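Local coordinates for putative ketosteroid isomerase (Parabacteroides distasonis ATCC 8503, PDB 3KE7), which is of unconfirmed function but belongs to the SnoaL-like, NTF2-type family and is probably a ketosteroid isomerase-like enzyme with a small-molecule pocket, at residues T41-F46 / E58-Y63; F93-Y98 / T125-V130. One frame throughout, in Å; residues are numbered along the deposited sequence.

Contact 1: residues T41-F46 / E58-Y63; sequences TDVIYF and EQLRTY
L60 of helix 57-65 pushes its two methyls against different side chains of strand 43-46, CD1 against the ring of Y45 and CD2 against V43. The helix segment runs over the strand at 42°, with 8.9 Å between the two axes. CD1 lies 3.5 Å from Y45 CD2 and equally near CG, approaching the ring obliquely at its root. The other methyl, CD2, sits 3.9 Å from V43 CG1, the branch that chi1 of 65° wedges between the backbone N and the carbonyl carbon. One turn along the helix, Y63 meets the far half of the same tyrosine: its CE2 is 3.7 Å from Y45 CE1, the ring planes inclined at 57°. The Y45 hydroxyl oxygen lies at the edge of the Y63 ring, in its plane. Both phenols extend with CG anti to the backbone N, and their hydroxyls converge on a common partner, D47 OD2; Y63 OH also bonds S49. In the modelled conformer of E58 given here, R61 grips its carboxylate side-on, NE to OE1 and NH2 to OE2, the latter at 3.1 Å. Across the interface the contacts are essentially apolar, without a direct hydrogen bond, so the helix is seated on the strand by shape and burial, while the shared D47 carboxylate ties the two tyrosine ends together and would probably hold both rings in place.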
ATOM      1  N   THR B  41     -10.541   6.509 -11.065  1.00  7.12           N
ATOM      2  CA  THR B  41     -10.485   5.735 -12.298  0.50  5.91           C
ATOM      3  C   THR B  41      -9.254   4.832 -12.430  1.00  7.25           C
ATOM      4  O   THR B  41      -9.344   3.784 -13.058  1.00  8.25           O
ATOM      5  CB  THR B  41     -10.615   6.624 -13.564  0.50  6.54           C
ATOM      6  OG1 THR B  41      -9.565   7.617 -13.594  0.50  7.79           O
ATOM      7  CG2 THR B  41     -11.981   7.270 -13.599  0.50 10.52           C
ATOM      8  N   ASP B  42      -8.144   5.246 -11.832  1.00  7.47           N
ATOM      9  CA  ASP B  42      -6.847   4.561 -11.925  1.00  5.56           C
ATOM     10  C   ASP B  42      -6.565   3.679 -10.729  1.00  6.50           C
ATOM     11  O   ASP B  42      -5.409   3.271 -10.517  1.00  7.59           O
ATOM     12  CB  ASP B  42      -5.738   5.588 -12.134  1.00  7.50           C
ATOM     13  CG  ASP B  42      -5.635   6.576 -11.013  1.00 13.42           C
ATOM     14  OD1 ASP B  42      -6.683   7.054 -10.458  1.00 11.41           O
ATOM     15  OD2 ASP B  42      -4.460   6.958 -10.710  1.00 13.24           O
ATOM     16  N   VAL B  43      -7.593   3.291  -9.998  1.00  5.33           N
ATOM     17  CA  VAL B  43      -7.391   2.532  -8.784  1.00  5.67           C
ATOM     18  C   VAL B  43      -6.751   1.156  -9.065  1.00  6.02           C
ATOM     19  O   VAL B  43      -7.056   0.499 -10.047  1.00  6.10           O
ATOM     20  CB  VAL B  43      -8.737   2.385  -8.039  1.00  6.84           C
ATOM     21  CG1 VAL B  43      -9.764   1.522  -8.893  1.00  7.03           C
ATOM     22  CG2 VAL B  43      -8.544   1.804  -6.651  1.00  7.18           C
ATOM     23  N   ILE B  44      -5.874   0.757  -8.165  1.00  6.36           N
ATOM     24  CA  ILE B  44      -5.267  -0.548  -8.136  1.00  5.23           C
ATOM     25  C   ILE B  44      -5.731  -1.187  -6.832  1.00  5.73           C
ATOM     26  O   ILE B  44      -5.686  -0.580  -5.782  1.00  6.35           O
ATOM     27  CB  ILE B  44      -3.717  -0.453  -8.154  1.00  5.73           C
ATOM     28  CG1 ILE B  44      -3.198   0.299  -9.372  1.00  7.45           C
ATOM     29  CG2 ILE B  44      -3.074  -1.840  -8.024  1.00  6.82           C
ATOM     30  CD1 ILE B  44      -3.511  -0.308 -10.638  1.00 10.20           C
ATOM     31  N   TYR B  45      -6.087  -2.460  -6.877  1.00  5.18           N
ATOM     32  CA  TYR B  45      -6.646  -3.162  -5.717  1.00  5.52           C
ATOM     33  C   TYR B  45      -6.129  -4.599  -5.589  1.00  5.62           C
ATOM     34  O   TYR B  45      -6.028  -5.353  -6.576  1.00  5.66           O
ATOM     35  CB  TYR B  45      -8.184  -3.228  -5.907  1.00  5.93           C
ATOM     36  CG  TYR B  45      -8.966  -4.012  -4.859  1.00  5.15           C
ATOM     37  CD1 TYR B  45      -9.055  -5.377  -4.945  1.00  6.75           C
ATOM     38  CD2 TYR B  45      -9.677  -3.368  -3.808  1.00  7.03           C
ATOM     39  CE1 TYR B  45      -9.743  -6.102  -4.031  1.00  5.82           C
ATOM     40  CE2 TYR B  45     -10.385  -4.088  -2.902  1.00  7.03           C
ATOM     41  CZ  TYR B  45     -10.385  -5.482  -2.999  1.00  6.19           C
ATOM     42  OH  TYR B  45     -11.115  -6.228  -2.075  1.00  6.51           O
ATOM     43  N   PHE B  46      -5.772  -4.965  -4.352  1.00  6.16           N
ATOM     44  CA  PHE B  46      -5.421  -6.305  -3.970  1.00  4.75           C
ATOM     45  C   PHE B  46      -6.291  -6.780  -2.809  1.00  5.13           C
ATOM     46  O   PHE B  46      -6.592  -6.025  -1.891  1.00  5.78           O
ATOM     47  CB  PHE B  46      -3.998  -6.400  -3.383  1.00  6.44           C
ATOM     48  CG  PHE B  46      -2.860  -5.985  -4.265  1.00  5.66           C
ATOM     49  CD1 PHE B  46      -2.191  -6.901  -5.081  1.00  4.79           C
ATOM     50  CD2 PHE B  46      -2.340  -4.707  -4.193  1.00  9.18           C
ATOM     51  CE1 PHE B  46      -1.027  -6.541  -5.791  1.00  7.24           C
ATOM     52  CE2 PHE B  46      -1.175  -4.384  -4.952  1.00  7.44           C
ATOM     53  CZ  PHE B  46      -0.543  -5.291  -5.702  1.00  7.70           C
ATOM     54  N   GLU B  58     -13.214   0.231 -13.624  1.00  8.32           N
ATOM     55  CA  GLU B  58     -14.199  -0.651 -14.204  0.55 10.26           C
ATOM     56  C   GLU B  58     -14.028  -2.098 -13.739  1.00  7.99           C
ATOM     57  O   GLU B  58     -15.009  -2.783 -13.473  1.00  9.14           O
ATOM     58  CB  GLU B  58     -14.250  -0.509 -15.731  0.55 11.80           C
ATOM     59  CG  GLU B  58     -14.749   0.871 -16.131  0.55 11.02           C
ATOM     60  CD  GLU B  58     -15.993   1.294 -15.306  0.55 22.93           C
ATOM     61  OE1 GLU B  58     -16.991   0.545 -15.300  0.55 24.07           O
ATOM     62  OE2 GLU B  58     -15.955   2.344 -14.627  0.55 22.68           O
ATOM     63  N   GLN B  59     -12.782  -2.545 -13.610  1.00  7.87           N
ATOM     64  CA  GLN B  59     -12.491  -3.881 -13.061  0.50  9.18           C
ATOM     65  C   GLN B  59     -12.905  -3.960 -11.608  1.00  7.65           C
ATOM     66  O   GLN B  59     -13.463  -4.975 -11.166  1.00  8.23           O
ATOM     67  CB  GLN B  59     -11.022  -4.246 -13.143  0.50 11.36           C
ATOM     68  CG  GLN B  59     -10.581  -4.841 -14.449  0.50 11.49           C
ATOM     69  CD  GLN B  59      -9.128  -5.273 -14.427  0.50  9.79           C
ATOM     70  OE1 GLN B  59      -8.501  -5.379 -13.360  0.50 11.61           O
ATOM     71  NE2 GLN B  59      -8.571  -5.522 -15.608  0.50 15.96           N
ATOM     72  N   LEU B  60     -12.605  -2.907 -10.853  1.00  6.93           N
ATOM     73  CA  LEU B  60     -12.986  -2.858  -9.442  1.00  5.97           C
ATOM     74  C   LEU B  60     -14.519  -2.973  -9.311  1.00  6.03           C
ATOM     75  O   LEU B  60     -15.031  -3.697  -8.471  1.00  5.78           O
ATOM     76  CB  LEU B  60     -12.479  -1.586  -8.771  1.00  6.11           C
ATOM     77  CG  LEU B  60     -12.678  -1.601  -7.252  1.00  7.56           C
ATOM     78  CD1 LEU B  60     -11.739  -2.610  -6.553  1.00  8.37           C
ATOM     79  CD2 LEU B  60     -12.493  -0.186  -6.701  1.00 10.20           C
ATOM     80  N   ARG B  61     -15.239  -2.196 -10.102  1.00  5.70           N
ATOM     81  CA  ARG B  61     -16.697  -2.192 -10.117  1.00  7.58           C
ATOM     82  C   ARG B  61     -17.238  -3.579 -10.406  1.00  6.71           C
ATOM     83  O   ARG B  61     -18.093  -4.062  -9.675  1.00  6.65           O
ATOM     84  CB  ARG B  61     -17.218  -1.167 -11.117  1.00  8.48           C
ATOM     85  CG  ARG B  61     -18.720  -1.110 -11.113  1.00  8.25           C
ATOM     86  CD  ARG B  61     -19.265  -0.289 -12.290  1.00 15.48           C
ATOM     87  NE  ARG B  61     -18.462   0.897 -12.521  1.00 25.49           N
ATOM     88  CZ  ARG B  61     -18.522   2.013 -11.809  1.00 27.42           C
ATOM     89  NH1 ARG B  61     -19.380   2.132 -10.790  1.00 33.23           N
ATOM     90  NH2 ARG B  61     -17.711   3.030 -12.127  1.00 27.75           N
ATOM     91  N   THR B  62     -16.745  -4.229 -11.434  1.00  7.07           N
ATOM     92  CA  THR B  62     -17.160  -5.589 -11.770  1.00  8.11           C
ATOM     93  C   THR B  62     -16.952  -6.560 -10.620  1.00  7.51           C
ATOM     94  O   THR B  62     -17.819  -7.378 -10.310  1.00  8.05           O
ATOM     95  CB  THR B  62     -16.398  -6.056 -13.029  1.00 10.40           C
ATOM     96  OG1 THR B  62     -16.738  -5.155 -14.088  1.00 14.49           O
ATOM     97  CG2 THR B  62     -16.784  -7.509 -13.413  1.00 14.41           C
ATOM     98  N   TYR B  63     -15.805  -6.462  -9.950  1.00  6.80           N
ATOM     99  CA  TYR B  63     -15.511  -7.311  -8.807  1.00  6.40           C
ATOM    100  C   TYR B  63     -16.506  -7.057  -7.644  1.00  5.25           C
ATOM    101  O   TYR B  63     -17.105  -7.983  -7.077  1.00  5.52           O
ATOM    102  CB  TYR B  63     -14.078  -7.040  -8.348  1.00  7.61           C
ATOM    103  CG  TYR B  63     -13.627  -7.861  -7.188  1.00  5.51           C
ATOM    104  CD1 TYR B  63     -13.587  -9.233  -7.272  1.00  9.44           C
ATOM    105  CD2 TYR B  63     -13.208  -7.261  -6.004  1.00  7.13           C
ATOM    106  CE1 TYR B  63     -13.160  -9.994  -6.202  1.00  7.86           C
ATOM    107  CE2 TYR B  63     -12.734  -8.003  -4.959  1.00  7.67           C
ATOM    108  CZ  TYR B  63     -12.743  -9.379  -5.058  1.00  6.54           C
ATOM    109  OH  TYR B  63     -12.327 -10.195  -3.999  1.00 10.05           O
TER

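Contact 2: residues F93-Y98 / T125-V130; sequences FNLDSY and THWSYV. With BCN (bicine), chain F.
W127 lays one face of its indole under bound bicine and at the same time presses its far corner, CH2, against F93 and L95 of a strand that is not its neighbour in the sheet. Bicine C5 stands 3.6 Å above the indole plane, over its centre, and C6 is 3.6 Å from CZ3. F93 CZ comes within 3.8 Å of CH2; the two rings are nearly perpendicular, at 84°. With CG of F93 between its backbone N and carbonyl carbon (chi1 59°), the end of the ring swings toward the indole, although the side chain starts out neither toward nor away from it. L95 spreads CD2 between two partners, 3.9 Å from W127 CH2 and 3.9 Å from bicine C6, so this methyl borders both the indole and the ligand. S97, two residues on, has OG near bicine O6, but at 3.9 Å that is proximity and not a bond. At the other end of the contact V130 CG2 lies 3.6 Å from N94 ND2, the two side chains crossing at about a right angle; the amide nitrogen is satisfied by N107 OD1 and W106 O. Strand 102-114 runs between the two strands, and its W106 meets W127 edge-to-face, while E23 and L27 of helix 15-28 also touch the tryptophan. Aromatic and aliphatic side chains thus line a pocket between a curved sheet and the helix that packs against its concave face, as in the cone-like NTF2 fold, where ketosteroid isomerases and SnoaL-like proteins hold their ligands.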
ATOM      1  N   PHE B  93      -3.696   0.562   8.564  1.00  6.39           N
ATOM      2  CA  PHE B  93      -4.332   0.122   9.775  1.00  5.64           C
ATOM      3  C   PHE B  93      -4.453  -1.405   9.779  1.00  6.23           C
ATOM      4  O   PHE B  93      -4.287  -2.066   8.730  1.00  5.62           O
ATOM      5  CB  PHE B  93      -5.725   0.775   9.951  1.00  6.65           C
ATOM      6  CG  PHE B  93      -6.726   0.510   8.829  1.00  6.35           C
ATOM      7  CD1 PHE B  93      -6.742   1.317   7.709  1.00  5.33           C
ATOM      8  CD2 PHE B  93      -7.694  -0.491   8.943  1.00  6.21           C
ATOM      9  CE1 PHE B  93      -7.658   1.091   6.679  1.00  6.33           C
ATOM     10  CE2 PHE B  93      -8.628  -0.708   7.938  1.00  7.22           C
ATOM     11  CZ  PHE B  93      -8.576   0.089   6.786  1.00  7.92           C
ATOM     12  N   ASN B  94      -4.792  -1.919  10.957  1.00  5.92           N
ATOM     13  CA  ASN B  94      -5.251  -3.262  11.103  1.00  5.97           C
ATOM     14  C   ASN B  94      -6.737  -3.198  11.410  1.00  5.84           C
ATOM     15  O   ASN B  94      -7.214  -2.170  11.940  1.00  7.10           O
ATOM     16  CB  ASN B  94      -4.436  -3.992  12.178  1.00  5.00           C
ATOM     17  CG  ASN B  94      -3.075  -4.356  11.673  1.00  6.20           C
ATOM     18  OD1 ASN B  94      -2.107  -3.628  11.873  1.00  7.41           O
ATOM     19  ND2 ASN B  94      -3.028  -5.422  10.867  1.00  5.37           N
ATOM     20  N   LEU B  95      -7.456  -4.244  11.075  1.00  6.56           N
ATOM     21  CA  LEU B  95      -8.891  -4.256  11.284  1.00  7.57           C
ATOM     22  C   LEU B  95      -9.345  -5.597  11.771  1.00  6.31           C
ATOM     23  O   LEU B  95      -9.100  -6.590  11.124  1.00  8.56           O
ATOM     24  CB  LEU B  95      -9.617  -3.956   9.973  1.00  8.20           C
ATOM     25  CG  LEU B  95     -11.159  -3.691  10.057  1.00  8.86           C
ATOM     26  CD1 LEU B  95     -11.382  -2.326  10.613  1.00 11.83           C
ATOM     27  CD2 LEU B  95     -11.794  -3.791   8.667  1.00  9.41           C
ATOM     28  N   ASP B  96     -10.000  -5.639  12.933  1.00  7.11           N
ATOM     29  CA  ASP B  96     -10.672  -6.876  13.382  1.00  9.38           C
ATOM     30  C   ASP B  96     -12.184  -6.796  12.930  1.00  8.39           C
ATOM     31  O   ASP B  96     -12.866  -5.923  13.355  1.00 13.97           O
ATOM     32  CB  ASP B  96     -10.569  -7.028  14.898  1.00  9.35           C
ATOM     33  CG  ASP B  96      -9.169  -7.388  15.389  1.00  9.23           C
ATOM     34  OD1 ASP B  96      -8.270  -7.727  14.590  1.00 10.29           O
ATOM     35  OD2 ASP B  96      -8.981  -7.295  16.618  1.00 12.17           O
ATOM     36  N   SER B  97     -12.583  -7.663  12.004  1.00 10.98           N
ATOM     37  CA  SER B  97     -13.931  -7.719  11.415  1.00 15.55           C
ATOM     38  C   SER B  97     -14.675  -8.891  12.028  1.00 15.87           C
ATOM     39  O   SER B  97     -14.319 -10.047  11.768  1.00 15.52           O
ATOM     40  CB  SER B  97     -13.816  -7.929   9.893  1.00 16.25           C
ATOM     41  OG  SER B  97     -15.074  -7.886   9.220  1.00 17.37           O
ATOM     42  N   TYR B  98     -15.747  -8.589  12.743  1.00 21.75           N
ATOM     43  CA  TYR B  98     -16.561  -9.613  13.425  1.00 24.02           C
ATOM     44  C   TYR B  98     -17.728 -10.095  12.552  1.00 30.04           C
ATOM     45  O   TYR B  98     -18.728  -9.397  12.411  1.00 30.48           O
ATOM     46  CB  TYR B  98     -17.056  -9.047  14.736  1.00 22.27           C
ATOM     47  CG  TYR B  98     -15.941  -8.854  15.739  1.00 24.60           C
ATOM     48  CD1 TYR B  98     -15.131  -7.709  15.723  1.00 21.43           C
ATOM     49  CD2 TYR B  98     -15.671  -9.833  16.692  1.00 20.65           C
ATOM     50  CE1 TYR B  98     -14.106  -7.545  16.624  1.00 19.95           C
ATOM     51  CE2 TYR B  98     -14.640  -9.679  17.597  1.00 20.45           C
ATOM     52  CZ  TYR B  98     -13.859  -8.543  17.562  1.00 25.03           C
ATOM     53  OH  TYR B  98     -12.838  -8.404  18.464  1.00 25.86           O
ATOM     54  N   THR B 125      -5.662   0.185  -3.007  1.00  4.89           N
ATOM     55  CA  THR B 125      -6.173  -0.550  -1.856  1.00  4.95           C
ATOM     56  C   THR B 125      -5.439  -1.877  -1.796  1.00  4.10           C
ATOM     57  O   THR B 125      -5.316  -2.592  -2.819  1.00  5.33           O
ATOM     58  CB  THR B 125      -7.677  -0.842  -1.999  1.00  4.73           C
ATOM     59  OG1 THR B 125      -8.388   0.398  -2.043  1.00  5.92           O
ATOM     60  CG2 THR B 125      -8.154  -1.740  -0.906  1.00  5.19           C
ATOM     61  N   HIS B 126      -4.937  -2.217  -0.619  1.00  5.19           N
ATOM     62  CA  HIS B 126      -4.303  -3.509  -0.374  1.00  5.74           C
ATOM     63  C   HIS B 126      -4.832  -4.064   0.935  1.00  4.93           C
ATOM     64  O   HIS B 126      -4.513  -3.562   2.009  1.00  6.16           O
ATOM     65  CB  HIS B 126      -2.766  -3.373  -0.310  1.00  6.16           C
ATOM     66  CG  HIS B 126      -2.009  -4.680  -0.416  1.00  5.62           C
ATOM     67  ND1 HIS B 126      -0.755  -4.749  -1.011  1.00  5.20           N
ATOM     68  CD2 HIS B 126      -2.271  -5.927   0.063  1.00  7.10           C
ATOM     69  CE1 HIS B 126      -0.302  -5.997  -0.895  1.00  4.80           C
ATOM     70  NE2 HIS B 126      -1.220  -6.740  -0.308  1.00  5.57           N
ATOM     71  N   TRP B 127      -5.684  -5.105   0.832  1.00  5.23           N
ATOM     72  CA  TRP B 127      -6.200  -5.831   1.963  1.00  5.34           C
ATOM     73  C   TRP B 127      -5.462  -7.152   2.063  1.00  5.89           C
ATOM     74  O   TRP B 127      -5.314  -7.850   1.045  1.00  5.72           O
ATOM     75  CB  TRP B 127      -7.698  -6.162   1.793  1.00  5.11           C
ATOM     76  CG  TRP B 127      -8.618  -5.005   1.949  1.00  4.98           C
ATOM     77  CD1 TRP B 127      -9.207  -4.291   0.985  1.00  8.19           C
ATOM     78  CD2 TRP B 127      -9.028  -4.427   3.194  1.00  5.20           C
ATOM     79  NE1 TRP B 127      -9.990  -3.304   1.539  1.00  7.22           N
ATOM     80  CE2 TRP B 127      -9.910  -3.381   2.902  1.00  7.17           C
ATOM     81  CE3 TRP B 127      -8.795  -4.750   4.523  1.00  4.01           C
ATOM     82  CZ2 TRP B 127     -10.494  -2.593   3.898  1.00  6.41           C
ATOM     83  CZ3 TRP B 127      -9.407  -4.005   5.531  1.00  8.11           C
ATOM     84  CH2 TRP B 127     -10.230  -2.915   5.207  1.00  7.45           C
ATOM     85  N   SER B 128      -4.987  -7.517   3.254  1.00  5.62           N
ATOM     86  CA  SER B 128      -4.422  -8.858   3.436  1.00  4.85           C
ATOM     87  C   SER B 128      -4.858  -9.402   4.783  1.00  6.25           C
ATOM     88  O   SER B 128      -5.207  -8.635   5.703  1.00  6.17           O
ATOM     89  CB  SER B 128      -2.892  -8.860   3.253  1.00  6.01           C
ATOM     90  OG  SER B 128      -2.207  -8.161   4.267  1.00  6.35           O
ATOM     91  N   TYR B 129      -4.797 -10.736   4.935  1.00  6.25           N
ATOM     92  CA  TYR B 129      -5.068 -11.337   6.236  1.00  6.42           C
ATOM     93  C   TYR B 129      -3.874 -11.177   7.146  1.00  7.13           C
ATOM     94  O   TYR B 129      -2.752 -11.241   6.721  1.00  7.15           O
ATOM     95  CB  TYR B 129      -5.336 -12.826   6.111  1.00  8.93           C
ATOM     96  CG  TYR B 129      -6.522 -13.195   5.268  1.00  8.81           C
ATOM     97  CD1 TYR B 129      -7.759 -12.658   5.514  1.00 12.31           C
ATOM     98  CD2 TYR B 129      -6.408 -14.189   4.282  1.00  9.13           C
ATOM     99  CE1 TYR B 129      -8.888 -13.060   4.769  1.00 15.25           C
ATOM    100  CE2 TYR B 129      -7.536 -14.594   3.537  1.00 11.02           C
ATOM    101  CZ  TYR B 129      -8.739 -13.990   3.781  1.00  9.80           C
ATOM    102  OH  TYR B 129      -9.863 -14.388   3.078  1.00 17.62           O
ATOM    103  N   VAL B 130      -4.160 -11.041   8.435  1.00  6.77           N
ATOM    104  CA  VAL B 130      -3.126 -11.051   9.459  1.00  6.53           C
ATOM    105  C   VAL B 130      -2.702 -12.499   9.676  1.00  7.51           C
ATOM    106  O   VAL B 130      -3.541 -13.365  10.003  1.00  6.74           O
ATOM    107  CB  VAL B 130      -3.619 -10.476  10.796  1.00  5.95           C
ATOM    108  CG1 VAL B 130      -2.635 -10.764  11.963  1.00  5.02           C
ATOM    109  CG2 VAL B 130      -3.875  -8.943  10.696  1.00  5.91           C
TER
HETATM  110  N1  BCN F   1     -13.277  -6.151   3.175  1.00 23.68           N
HETATM  111  C1  BCN F   1     -13.100  -7.046   2.023  1.00 22.62           C
HETATM  112  C2  BCN F   1     -13.825  -8.382   2.265  1.00 22.68           C
HETATM  113  O21 BCN F   1     -13.634  -9.347   1.495  1.00 24.37           O
HETATM  114  O22 BCN F   1     -14.597  -8.470   3.244  1.00 23.83           O
HETATM  115  C3  BCN F   1     -13.357  -4.745   2.744  1.00 18.15           C
HETATM  116  C4  BCN F   1     -14.769  -4.409   2.265  1.00 25.01           C
HETATM  117  O4  BCN F   1     -15.657  -4.873   3.295  1.00 25.17           O
HETATM  118  C5  BCN F   1     -12.136  -6.331   4.057  1.00 23.73           C
HETATM  119  C6  BCN F   1     -12.480  -5.862   5.447  1.00 22.21           C
HETATM  120  O6  BCN F   1     -13.759  -6.415   5.860  1.00 24.17           O

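Contact 1 closes before contact 2 opens along the chain, and their centres lie 18 Å apart within one SnoaL-like domain. They share the mixed sheet: strand 43-46 runs parallel beside strand 120-129, whereas strand 88-99 is separated from the latter by strand 102-114. Probable backbone hydrogen bonds join them directly, F46 N to T125 O and I44 O to T125 N, both 2.9 Å, and the F46 ring stacks on H126. Y45 also touches T125 and W127, with its side chain about 5 Å from bicine, so the region under helix 57-65 adjoins the pocket. Both contacts reach the second subunit, linking pocket and dimer interface through one sheet.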